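Local atomic coordinates of putative thiosulfate sulfurtransferase YNJE (Escherichia coli, PDB entry 2WLR), a protein that catalyses the transfer of sulfur from thiosulfate to cyanide, giving thiocyanate and sulfite, and works as a periplasmic monomer built from rhodanese domains. Residues K8-T11 / L12-Q16; A48-S52 / A53-D57; Q278-G281 / L282-R285. All coordinates share one frame; numbering follows the deposited sequence.

Interaction 1 (K8-T11 / L12-Q16); sequences KPLT and LDQLQ
Thr-11 and Gln-14 face each other across the first turn of helix 12-17 and form a capping box, with Thr-11 as the N-cap. The hydroxyl of Thr-11 takes the backbone N-H of Gln-14, OG1 to N at 3.2 Å. It can do so because OG1 sits between the backbone N and the carbonyl carbon (chi1 63°), swung in over the start of the helix. Gln-14 answers with its side chain: CG lies anti to its carbonyl carbon (chi1 -71°), and the chain runs on extended, back towards the cap. Its OE1 receives the backbone N of Thr-11 at 2.9 Å, nearly straight at 173°, in the carbonyl plane and on a lone pair. That bond fixes which way the amide of Gln-14 is turned. Oblique to each other, the two side chains pass closely, Thr-11 OG1 lying 3.2 Å from Gln-14 CG. The regular helix bonding starts with Leu-15 N to Thr-11 O at 2.8 Å.

Next to this polar box, Leu-10 supplies the apolar side. Its two methyls divide the work: CD1 meets CD1 of Leu-15 at 3.9 Å, the side chains at about a right angle, while CD2 rests against CB of Gln-14. Lys-8 folds back on its own segment, its NZ bonding to Pro-9 O.

The segment 8-11 runs beside strand 103-105, an outermost strand of a four-stranded parallel sheet, with Leu-10 bonded through its backbone to Ile-105 and Ser-107. Beyond that strand, Asp-108 takes the backbone N of Leu-12 at the head of helix 12-17.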
ATOM      1  N   LYS A   8      -9.219  -0.630 -34.973  1.00 27.16           N
ATOM      2  CA  LYS A   8     -10.668  -0.411 -34.908  1.00 25.86           C
ATOM      3  C   LYS A   8     -11.175  -0.489 -33.440  1.00 23.77           C
ATOM      4  O   LYS A   8     -10.739  -1.370 -32.685  1.00 22.15           O
ATOM      5  CB  LYS A   8     -11.436  -1.359 -35.849  1.00 26.84           C
ATOM      6  CG  LYS A   8     -11.682  -2.755 -35.335  1.00 29.39           C
ATOM      7  CD  LYS A   8     -12.885  -3.423 -36.024  1.00 32.37           C
ATOM      8  CE  LYS A   8     -13.696  -4.234 -35.004  1.00 33.84           C
ATOM      9  NZ  LYS A   8     -14.542  -3.372 -34.097  1.00 34.51           N
ATOM     10  N   PRO A   9     -12.063   0.440 -33.035  1.00 22.07           N
ATOM     11  CA  PRO A   9     -12.554   0.428 -31.642  1.00 21.10           C
ATOM     12  C   PRO A   9     -13.268  -0.872 -31.280  1.00 20.22           C
ATOM     13  O   PRO A   9     -13.866  -1.516 -32.145  1.00 20.53           O
ATOM     14  CB  PRO A   9     -13.546   1.589 -31.587  1.00 21.55           C
ATOM     15  CG  PRO A   9     -13.293   2.415 -32.830  1.00 22.12           C
ATOM     16  CD  PRO A   9     -12.657   1.531 -33.827  1.00 22.48           C
ATOM     17  N   LEU A  10     -13.170  -1.263 -30.014  1.00 18.11           N
ATOM     18  CA  LEU A  10     -13.754  -2.509 -29.529  1.00 18.29           C
ATOM     19  C   LEU A  10     -14.585  -2.225 -28.299  1.00 15.91           C
ATOM     20  O   LEU A  10     -14.170  -1.421 -27.451  1.00 15.54           O
ATOM     21  CB  LEU A  10     -12.642  -3.496 -29.138  1.00 19.10           C
ATOM     22  CG  LEU A  10     -11.770  -4.113 -30.243  1.00 21.99           C
ATOM     23  CD1 LEU A  10     -10.540  -4.761 -29.633  1.00 23.08           C
ATOM     24  CD2 LEU A  10     -12.539  -5.113 -31.083  1.00 24.23           C
ATOM     25  N   THR A  11     -15.757  -2.848 -28.187  1.00 14.52           N
ATOM     26  CA  THR A  11     -16.486  -2.836 -26.925  1.00 14.68           C
ATOM     27  C   THR A  11     -15.857  -3.864 -26.008  1.00 14.17           C
ATOM     28  O   THR A  11     -15.065  -4.716 -26.458  1.00 12.94           O
ATOM     29  CB  THR A  11     -17.949  -3.192 -27.111  1.00 13.06           C
ATOM     30  OG1 THR A  11     -18.031  -4.540 -27.623  1.00 14.40           O
ATOM     31  CG2 THR A  11     -18.623  -2.193 -28.035  1.00 16.57           C
ATOM     32  N   LEU A  12     -16.192  -3.812 -24.723  1.00 13.63           N
ATOM     33  CA  LEU A  12     -15.685  -4.786 -23.793  1.00 13.75           C
ATOM     34  C   LEU A  12     -16.068  -6.199 -24.227  1.00 14.21           C
ATOM     35  O   LEU A  12     -15.267  -7.101 -24.132  1.00 13.45           O
ATOM     36  CB  LEU A  12     -16.153  -4.526 -22.360  1.00 13.91           C
ATOM     37  CG  LEU A  12     -15.500  -5.386 -21.263  1.00 14.28           C
ATOM     38  CD1 LEU A  12     -14.008  -5.122 -21.193  1.00 17.09           C
ATOM     39  CD2 LEU A  12     -16.189  -5.161 -19.916  1.00 16.30           C
ATOM     40  N   ASP A  13     -17.311  -6.408 -24.649  1.00 14.25           N
ATOM     41  CA  ASP A  13     -17.716  -7.760 -25.067  1.00 15.27           C
ATOM     42  C   ASP A  13     -16.891  -8.242 -26.246  1.00 14.60           C
ATOM     43  O   ASP A  13     -16.513  -9.414 -26.304  1.00 14.02           O
ATOM     44  CB  ASP A  13     -19.192  -7.830 -25.452  1.00 16.30           C
ATOM     45  CG  ASP A  13     -19.616  -9.239 -25.830  1.00 20.89           C
ATOM     46  OD1 ASP A  13     -19.748 -10.082 -24.911  1.00 28.11           O
ATOM     47  OD2 ASP A  13     -19.787  -9.519 -27.046  1.00 27.76           O
ATOM     48  N   GLN A  14     -16.657  -7.368 -27.216  1.00 13.97           N
ATOM     49  CA  GLN A  14     -15.815  -7.700 -28.355  1.00 13.91           C
ATOM     50  C   GLN A  14     -14.397  -8.033 -27.931  1.00 14.09           C
ATOM     51  O   GLN A  14     -13.789  -9.012 -28.382  1.00 14.82           O
ATOM     52  CB  GLN A  14     -15.811  -6.572 -29.366  1.00 13.82           C
ATOM     53  CG  GLN A  14     -17.114  -6.431 -30.101  1.00 16.44           C
ATOM     54  CD  GLN A  14     -17.102  -5.237 -31.033  1.00 18.11           C
ATOM     55  OE1 GLN A  14     -16.725  -4.132 -30.650  1.00 18.20           O
ATOM     56  NE2 GLN A  14     -17.504  -5.454 -32.288  1.00 21.52           N
ATOM     57  N   LEU A  15     -13.865  -7.208 -27.049  1.00 13.74           N
ATOM     58  CA  LEU A  15     -12.538  -7.441 -26.529  1.00 13.21           C
ATOM     59  C   LEU A  15     -12.414  -8.812 -25.871  1.00 14.85           C
ATOM     60  O   LEU A  15     -11.425  -9.527 -26.078  1.00 15.18           O
ATOM     61  CB  LEU A  15     -12.196  -6.321 -25.542  1.00 12.73           C
ATOM     62  CG  LEU A  15     -10.766  -6.325 -24.999  1.00 11.88           C
ATOM     63  CD1 LEU A  15      -9.725  -5.989 -26.053  1.00 13.22           C
ATOM     64  CD2 LEU A  15     -10.667  -5.331 -23.841  1.00 13.44           C
ATOM     65  N   GLN A  16     -13.406  -9.185 -25.060  1.00 15.09           N
ATOM     66  CA  GLN A  16     -13.401 -10.475 -24.382  1.00 16.12           C
ATOM     67  C   GLN A  16     -13.490 -11.637 -25.366  1.00 16.62           C
ATOM     68  O   GLN A  16     -12.808 -12.654 -25.196  1.00 18.79           O
ATOM     69  CB  GLN A  16     -14.548 -10.555 -23.370  1.00 17.16           C
ATOM     70  CG  GLN A  16     -14.307  -9.690 -22.120  1.00 19.60           C
ATOM     71  CD  GLN A  16     -15.570  -9.514 -21.271  1.00 23.24           C
ATOM     72  OE1 GLN A  16     -16.665  -9.891 -21.691  1.00 26.60           O
ATOM     73  NE2 GLN A  16     -15.419  -8.939 -20.061  1.00 24.10           N
TER

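Interaction 2 (A48-S52 / A53-D57); sequences ALNLS and ASWLD
Ser-52 and Trp-55 meet where the chain leaves strand 49-50, one of the two edge strands of the parallel sheet in the first rhodanese region, and turns through helical backbone angles on its way to helix 61-70. Trp-55 folds back over the chain that has just left the strand. Its indole lies with one face against Ser-52, whose CB stands over the five-membered ring in a CH-pi contact, 3.4 Å from the centroid and only 10° off the ring normal. The torsion that brings the ring there sets CG anti to the carbonyl carbon (chi1 -56°), beside the backbone N, and that N itself bonds to Ser-52 O at 2.9 Å. The donor approaches from above the carbonyl plane.

The six-membered ring reaches further back. Trp-55 CZ3 comes within 3.3 Å of Asn-50 O, which meets the ring obliquely, and Leu-51 CD1 lies 4.1 Å from Trp-55 CE3. Leu-51 then carries on into the packing between helices 61-70 and 85-97, while the indole NE1 has a weak hydrogen bond to Asp-337, a residue from far along the chain. With an alanine here instead of Trp-55, CB of Ser-52 would probably lose the ring it packs on, a gap would open beside Asn-50 and Leu-51, and the weak bond to Asp-337 would go.

With OG anti to the backbone N (chi1 -176°), the hydroxyl of Ser-52 reaches Ser-54 OG, to which it is hydrogen-bonded at 2.8 Å. A water bonded to that same Ser-52 OG at 2.8 Å also accepts from Ser-54 N, at 3.3 Å.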
ATOM      1  N   ALA A  48      -8.860  -5.332 -16.314  1.00  9.94           N
ATOM      2  CA  ALA A  48      -8.036  -4.276 -16.905  1.00  8.69           C
ATOM      3  C   ALA A  48      -6.716  -4.174 -16.169  1.00  7.59           C
ATOM      4  O   ALA A  48      -6.618  -4.398 -14.968  1.00  8.75           O
ATOM      5  CB  ALA A  48      -8.696  -2.913 -16.803  1.00  8.17           C
ATOM      6  N   LEU A  49      -5.722  -3.794 -16.951  1.00  8.34           N
ATOM      7  CA  LEU A  49      -4.417  -3.399 -16.435  1.00  8.39           C
ATOM      8  C   LEU A  49      -4.443  -1.888 -16.186  1.00  8.74           C
ATOM      9  O   LEU A  49      -5.239  -1.166 -16.801  1.00  9.87           O
ATOM     10  CB  LEU A  49      -3.288  -3.763 -17.439  1.00  9.09           C
ATOM     11  CG  LEU A  49      -3.284  -5.227 -17.898  1.00 10.36           C
ATOM     12  CD1 LEU A  49      -2.141  -5.456 -18.877  1.00 12.86           C
ATOM     13  CD2 LEU A  49      -3.221  -6.202 -16.711  1.00 13.06           C
ATOM     14  N   ASN A  50      -3.549  -1.407 -15.332  1.00  7.58           N
ATOM     15  CA  ASN A  50      -3.382   0.027 -15.093  1.00  6.78           C
ATOM     16  C   ASN A  50      -2.003   0.407 -15.621  1.00  6.39           C
ATOM     17  O   ASN A  50      -0.955  -0.071 -15.119  1.00  7.03           O
ATOM     18  CB  ASN A  50      -3.463   0.324 -13.608  1.00  5.64           C
ATOM     19  CG  ASN A  50      -3.588   1.835 -13.270  1.00  5.69           C
ATOM     20  OD1 ASN A  50      -4.011   2.681 -14.126  1.00  9.19           O
ATOM     21  ND2 ASN A  50      -3.246   2.157 -12.072  1.00  4.44           N
ATOM     22  N   LEU A  51      -2.007   1.314 -16.575  1.00  7.71           N
ATOM     23  CA  LEU A  51      -0.765   1.897 -17.075  1.00  8.01           C
ATOM     24  C   LEU A  51      -1.019   3.377 -17.176  1.00  8.32           C
ATOM     25  O   LEU A  51      -1.491   3.873 -18.207  1.00  8.68           O
ATOM     26  CB  LEU A  51      -0.352   1.305 -18.424  1.00  8.41           C
ATOM     27  CG  LEU A  51       1.018   1.731 -18.964  1.00  9.58           C
ATOM     28  CD1 LEU A  51       2.164   1.416 -18.003  1.00 11.67           C
ATOM     29  CD2 LEU A  51       1.300   1.095 -20.334  1.00 11.33           C
ATOM     30  N   SER A  52      -0.781   4.077 -16.088  1.00  8.59           N
ATOM     31  CA  SER A  52      -1.082   5.501 -16.026  1.00  8.02           C
ATOM     32  C   SER A  52      -0.168   6.290 -16.941  1.00  8.25           C
ATOM     33  O   SER A  52       1.064   6.150 -16.846  1.00  8.71           O
ATOM     34  CB  SER A  52      -0.971   5.992 -14.617  1.00  8.71           C
ATOM     35  OG  SER A  52      -1.357   7.334 -14.546  1.00 10.21           O
ATOM     36  N   ALA A  53      -0.727   7.170 -17.760  1.00  7.58           N
ATOM     37  CA  ALA A  53       0.109   8.014 -18.629  1.00  8.76           C
ATOM     38  C   ALA A  53       1.085   8.833 -17.802  1.00  9.04           C
ATOM     39  O   ALA A  53       2.167   9.111 -18.257  1.00 11.27           O
ATOM     40  CB  ALA A  53      -0.726   8.941 -19.506  1.00  8.99           C
ATOM     41  N   SER A  54       0.700   9.215 -16.585  1.00  9.69           N
ATOM     42  CA  SER A  54       1.567   9.976 -15.678  1.00 10.97           C
ATOM     43  C   SER A  54       2.806   9.223 -15.217  1.00 10.59           C
ATOM     44  O   SER A  54       3.721   9.845 -14.686  1.00 14.40           O
ATOM     45  CB  SER A  54       0.777  10.433 -14.455  1.00 11.20           C
ATOM     46  OG  SER A  54       0.346   9.337 -13.674  1.00 13.29           O
ATOM     47  N   TRP A  55       2.853   7.907 -15.416  1.00 10.43           N
ATOM     48  CA  TRP A  55       4.051   7.156 -15.071  1.00  9.99           C
ATOM     49  C   TRP A  55       5.090   7.097 -16.152  1.00 11.08           C
ATOM     50  O   TRP A  55       6.233   6.740 -15.871  1.00 11.45           O
ATOM     51  CB  TRP A  55       3.716   5.692 -14.781  1.00  9.50           C
ATOM     52  CG  TRP A  55       2.694   5.431 -13.730  1.00  9.15           C
ATOM     53  CD1 TRP A  55       2.285   6.267 -12.755  1.00 10.24           C
ATOM     54  CD2 TRP A  55       1.996   4.206 -13.538  1.00  9.32           C
ATOM     55  NE1 TRP A  55       1.318   5.648 -11.981  1.00 11.14           N
ATOM     56  CE2 TRP A  55       1.158   4.364 -12.425  1.00 10.47           C
ATOM     57  CE3 TRP A  55       2.012   2.984 -14.197  1.00  9.60           C
ATOM     58  CZ2 TRP A  55       0.273   3.344 -12.020  1.00 10.20           C
ATOM     59  CZ3 TRP A  55       1.184   1.991 -13.775  1.00 10.26           C
ATOM     60  CH2 TRP A  55       0.324   2.181 -12.697  1.00 10.13           C
ATOM     61  N   LEU A  56       4.701   7.388 -17.386  1.00 11.30           N
ATOM     62  CA  LEU A  56       5.548   7.082 -18.544  1.00 11.51           C
ATOM     63  C   LEU A  56       6.917   7.757 -18.536  1.00 12.37           C
ATOM     64  O   LEU A  56       7.875   7.128 -18.945  1.00 13.28           O
ATOM     65  CB  LEU A  56       4.825   7.393 -19.847  1.00 12.52           C
ATOM     66  CG  LEU A  56       3.611   6.508 -20.121  1.00 11.59           C
ATOM     67  CD1 LEU A  56       2.833   7.085 -21.304  1.00 14.22           C
ATOM     68  CD2 LEU A  56       4.003   5.039 -20.343  1.00 10.83           C
ATOM     69  N   ASP A  57       6.974   8.989 -18.034  1.00 13.26           N
ATOM     70  CA  ASP A  57       8.244   9.742 -17.941  1.00 14.91           C
ATOM     71  C   ASP A  57       9.174   9.173 -16.879  1.00 15.15           C
ATOM     72  O   ASP A  57      10.323   9.625 -16.747  1.00 15.82           O
ATOM     73  CB  ASP A  57       7.977  11.244 -17.699  1.00 16.40           C
ATOM     74  CG  ASP A  57       7.363  11.550 -16.342  1.00 20.66           C
ATOM     75  OD1 ASP A  57       7.011  10.634 -15.575  1.00 26.28           O
ATOM     76  OD2 ASP A  57       7.216  12.764 -16.027  1.00 29.82           O
TER
HETATM   77  O   HOH W   1      -2.539   9.365 -16.092  1.00 14.03           O

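Interaction 3 (Q278-G281 / L282-R285); sequences QARG and LLHR
Leu-283 closes back on Arg-280 in a type I beta turn, just after helix 276-280, that leads the chain towards strand 288-292 of a rhodanese-like domain. The bond from Leu-283 N to Arg-280 O, 3.2 Å, closes the turn; one residue earlier Leu-282 N reaches Ala-279 O at 2.9 Å. In both the donor stands well above the carbonyl plane.

The close-packed part is made by the leucines. Leu-282 lies with CB 3.4 Å from Ala-279 O, and its CG anti to the carbonyl carbon (chi1 -59°) carries the branch back beside the carbonyls of Gln-278 and Ala-279. It is buried, against Ala-288 on strand 288-292 and Gln-360 and Ser-362 on strand 360-363. Leu-283 packs against the carbonyl oxygen of Arg-280, its CB and CG each 3.5 Å from that O, and continues onto Leu-290 and Trp-396.

The other side is looser. Gly-281 and His-284 are exposed, and the guanidinium of Arg-280 is engaged by a salt bridge to Glu-277. The side chain that crosses here is that of Arg-285, which bends at chi3 (66°) so that its guanidinium comes back to the turn. Asp-287 forms a salt bridge with NE of that group, so the arginine has two partners. Its other hold is on Gly-281: NH1 donates to the glycine O at 2.9 Å, with that oxygen at the edge of the guanidinium, 7° out of its plane.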
ATOM      1  N   GLN A 278       2.316 -17.260  18.438  1.00 14.46           N
ATOM      2  CA  GLN A 278       1.226 -17.230  17.466  1.00 14.06           C
ATOM      3  C   GLN A 278       1.784 -17.293  16.038  1.00 14.47           C
ATOM      4  O   GLN A 278       1.264 -18.021  15.190  1.00 14.07           O
ATOM      5  CB  GLN A 278       0.386 -15.966  17.631  1.00 14.61           C
ATOM      6  CG  GLN A 278      -0.430 -15.920  18.903  1.00 13.88           C
ATOM      7  CD  GLN A 278      -1.046 -14.559  19.107  1.00 15.01           C
ATOM      8  OE1 GLN A 278      -0.368 -13.539  19.065  1.00 14.87           O
ATOM      9  NE2 GLN A 278      -2.335 -14.539  19.308  1.00 18.56           N
ATOM     10  N   ALA A 279       2.854 -16.552  15.780  1.00 14.02           N
ATOM     11  CA  ALA A 279       3.480 -16.568  14.465  1.00 13.88           C
ATOM     12  C   ALA A 279       4.010 -17.961  14.125  1.00 14.76           C
ATOM     13  O   ALA A 279       3.795 -18.464  13.018  1.00 13.99           O
ATOM     14  CB  ALA A 279       4.600 -15.537  14.403  1.00 14.39           C
ATOM     15  N   ARG A 280       4.699 -18.556  15.093  1.00 14.40           N
ATOM     16  CA  ARG A 280       5.234 -19.924  14.957  1.00 15.07           C
ATOM     17  C   ARG A 280       4.127 -20.870  14.559  1.00 14.98           C
ATOM     18  O   ARG A 280       4.322 -21.776  13.740  1.00 16.02           O
ATOM     19  CB  ARG A 280       5.858 -20.381  16.282  1.00 15.00           C
ATOM     20  CG  ARG A 280       6.598 -21.700  16.160  1.00 16.46           C
ATOM     21  CD  ARG A 280       6.982 -22.264  17.526  1.00 17.68           C
ATOM     22  NE  ARG A 280       7.634 -21.298  18.407  1.00 18.76           N
ATOM     23  CZ  ARG A 280       8.922 -20.956  18.345  1.00 18.95           C
ATOM     24  NH1 ARG A 280       9.725 -21.490  17.427  1.00 21.82           N
ATOM     25  NH2 ARG A 280       9.396 -20.051  19.192  1.00 19.81           N
ATOM     26  N   GLY A 281       2.950 -20.678  15.146  1.00 14.73           N
ATOM     27  CA  GLY A 281       1.781 -21.491  14.829  1.00 15.86           C
ATOM     28  C   GLY A 281       1.252 -21.427  13.407  1.00 16.17           C
ATOM     29  O   GLY A 281       0.417 -22.250  13.009  1.00 16.57           O
ATOM     30  N   LEU A 282       1.704 -20.445  12.618  1.00 15.56           N
ATOM     31  CA  LEU A 282       1.229 -20.325  11.241  1.00 15.15           C
ATOM     32  C   LEU A 282       2.087 -21.123  10.258  1.00 15.79           C
ATOM     33  O   LEU A 282       1.714 -21.288   9.094  1.00 16.29           O
ATOM     34  CB  LEU A 282       1.244 -18.859  10.797  1.00 15.05           C
ATOM     35  CG  LEU A 282       0.409 -17.881  11.613  1.00 14.71           C
ATOM     36  CD1 LEU A 282       0.470 -16.502  10.936  1.00 14.72           C
ATOM     37  CD2 LEU A 282      -1.025 -18.322  11.710  1.00 14.84           C
ATOM     38  N   LEU A 283       3.266 -21.544  10.716  1.00 15.71           N
ATOM     39  CA  LEU A 283       4.231 -22.236   9.864  1.00 17.03           C
ATOM     40  C   LEU A 283       3.795 -23.652   9.498  1.00 17.48           C
ATOM     41  O   LEU A 283       3.033 -24.312  10.231  1.00 18.06           O
ATOM     42  CB  LEU A 283       5.603 -22.282  10.530  1.00 16.46           C
ATOM     43  CG  LEU A 283       6.221 -20.919  10.872  1.00 15.84           C
ATOM     44  CD1 LEU A 283       7.431 -21.106  11.799  1.00 15.59           C
ATOM     45  CD2 LEU A 283       6.619 -20.219   9.605  1.00 18.06           C
ATOM     46  N   HIS A 284       4.264 -24.070   8.321  1.00 18.37           N
ATOM     47  CA  HIS A 284       4.045 -25.421   7.790  1.00 18.47           C
ATOM     48  C   HIS A 284       2.583 -25.755   7.607  1.00 18.41           C
ATOM     49  O   HIS A 284       2.141 -26.865   7.921  1.00 19.40           O
ATOM     50  CB  HIS A 284       4.786 -26.429   8.672  1.00 18.84           C
ATOM     51  CG  HIS A 284       6.199 -26.029   8.930  1.00 19.84           C
ATOM     52  ND1 HIS A 284       6.663 -25.711  10.186  1.00 24.05           N
ATOM     53  CD2 HIS A 284       7.224 -25.793   8.078  1.00 22.43           C
ATOM     54  CE1 HIS A 284       7.931 -25.341  10.100  1.00 21.87           C
ATOM     55  NE2 HIS A 284       8.293 -25.384   8.834  1.00 23.97           N
ATOM     56  N   ARG A 285       1.825 -24.801   7.068  1.00 17.31           N
ATOM     57  CA  ARG A 285       0.391 -24.970   6.862  1.00 17.27           C
ATOM     58  C   ARG A 285      -0.007 -24.491   5.485  1.00 17.54           C
ATOM     59  O   ARG A 285       0.667 -23.636   4.896  1.00 18.22           O
ATOM     60  CB  ARG A 285      -0.386 -24.173   7.890  1.00 16.80           C
ATOM     61  CG  ARG A 285      -0.295 -24.757   9.312  1.00 17.62           C
ATOM     62  CD  ARG A 285      -0.808 -23.794  10.380  1.00 17.05           C
ATOM     63  NE  ARG A 285      -2.237 -23.541  10.247  1.00 17.65           N
ATOM     64  CZ  ARG A 285      -2.909 -22.668  10.986  1.00 17.29           C
ATOM     65  NH1 ARG A 285      -2.272 -21.986  11.927  1.00 20.91           N
ATOM     66  NH2 ARG A 285      -4.203 -22.467  10.786  1.00 18.95           N
TER

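All three contacts are local and follow one another along the chain without touching. Interactions 1 and 2 belong to the same four-stranded sheet, interaction 1 beside edge strand 103-105 and interaction 2 running out of the other edge strand, 49-50; their centres are 20 Å apart and their nearest atoms about 7 Å. Interaction 3 lies in another rhodanese region, beside the five-stranded sheet that includes 288-292 and 360-363, with its centre 38 Å from that of interaction 2 and 46 Å from that of interaction 1. None of them lies at the active site, the persulfide-forming Cys-365, which follows strand 360-363, though interaction 3 packs on that strand.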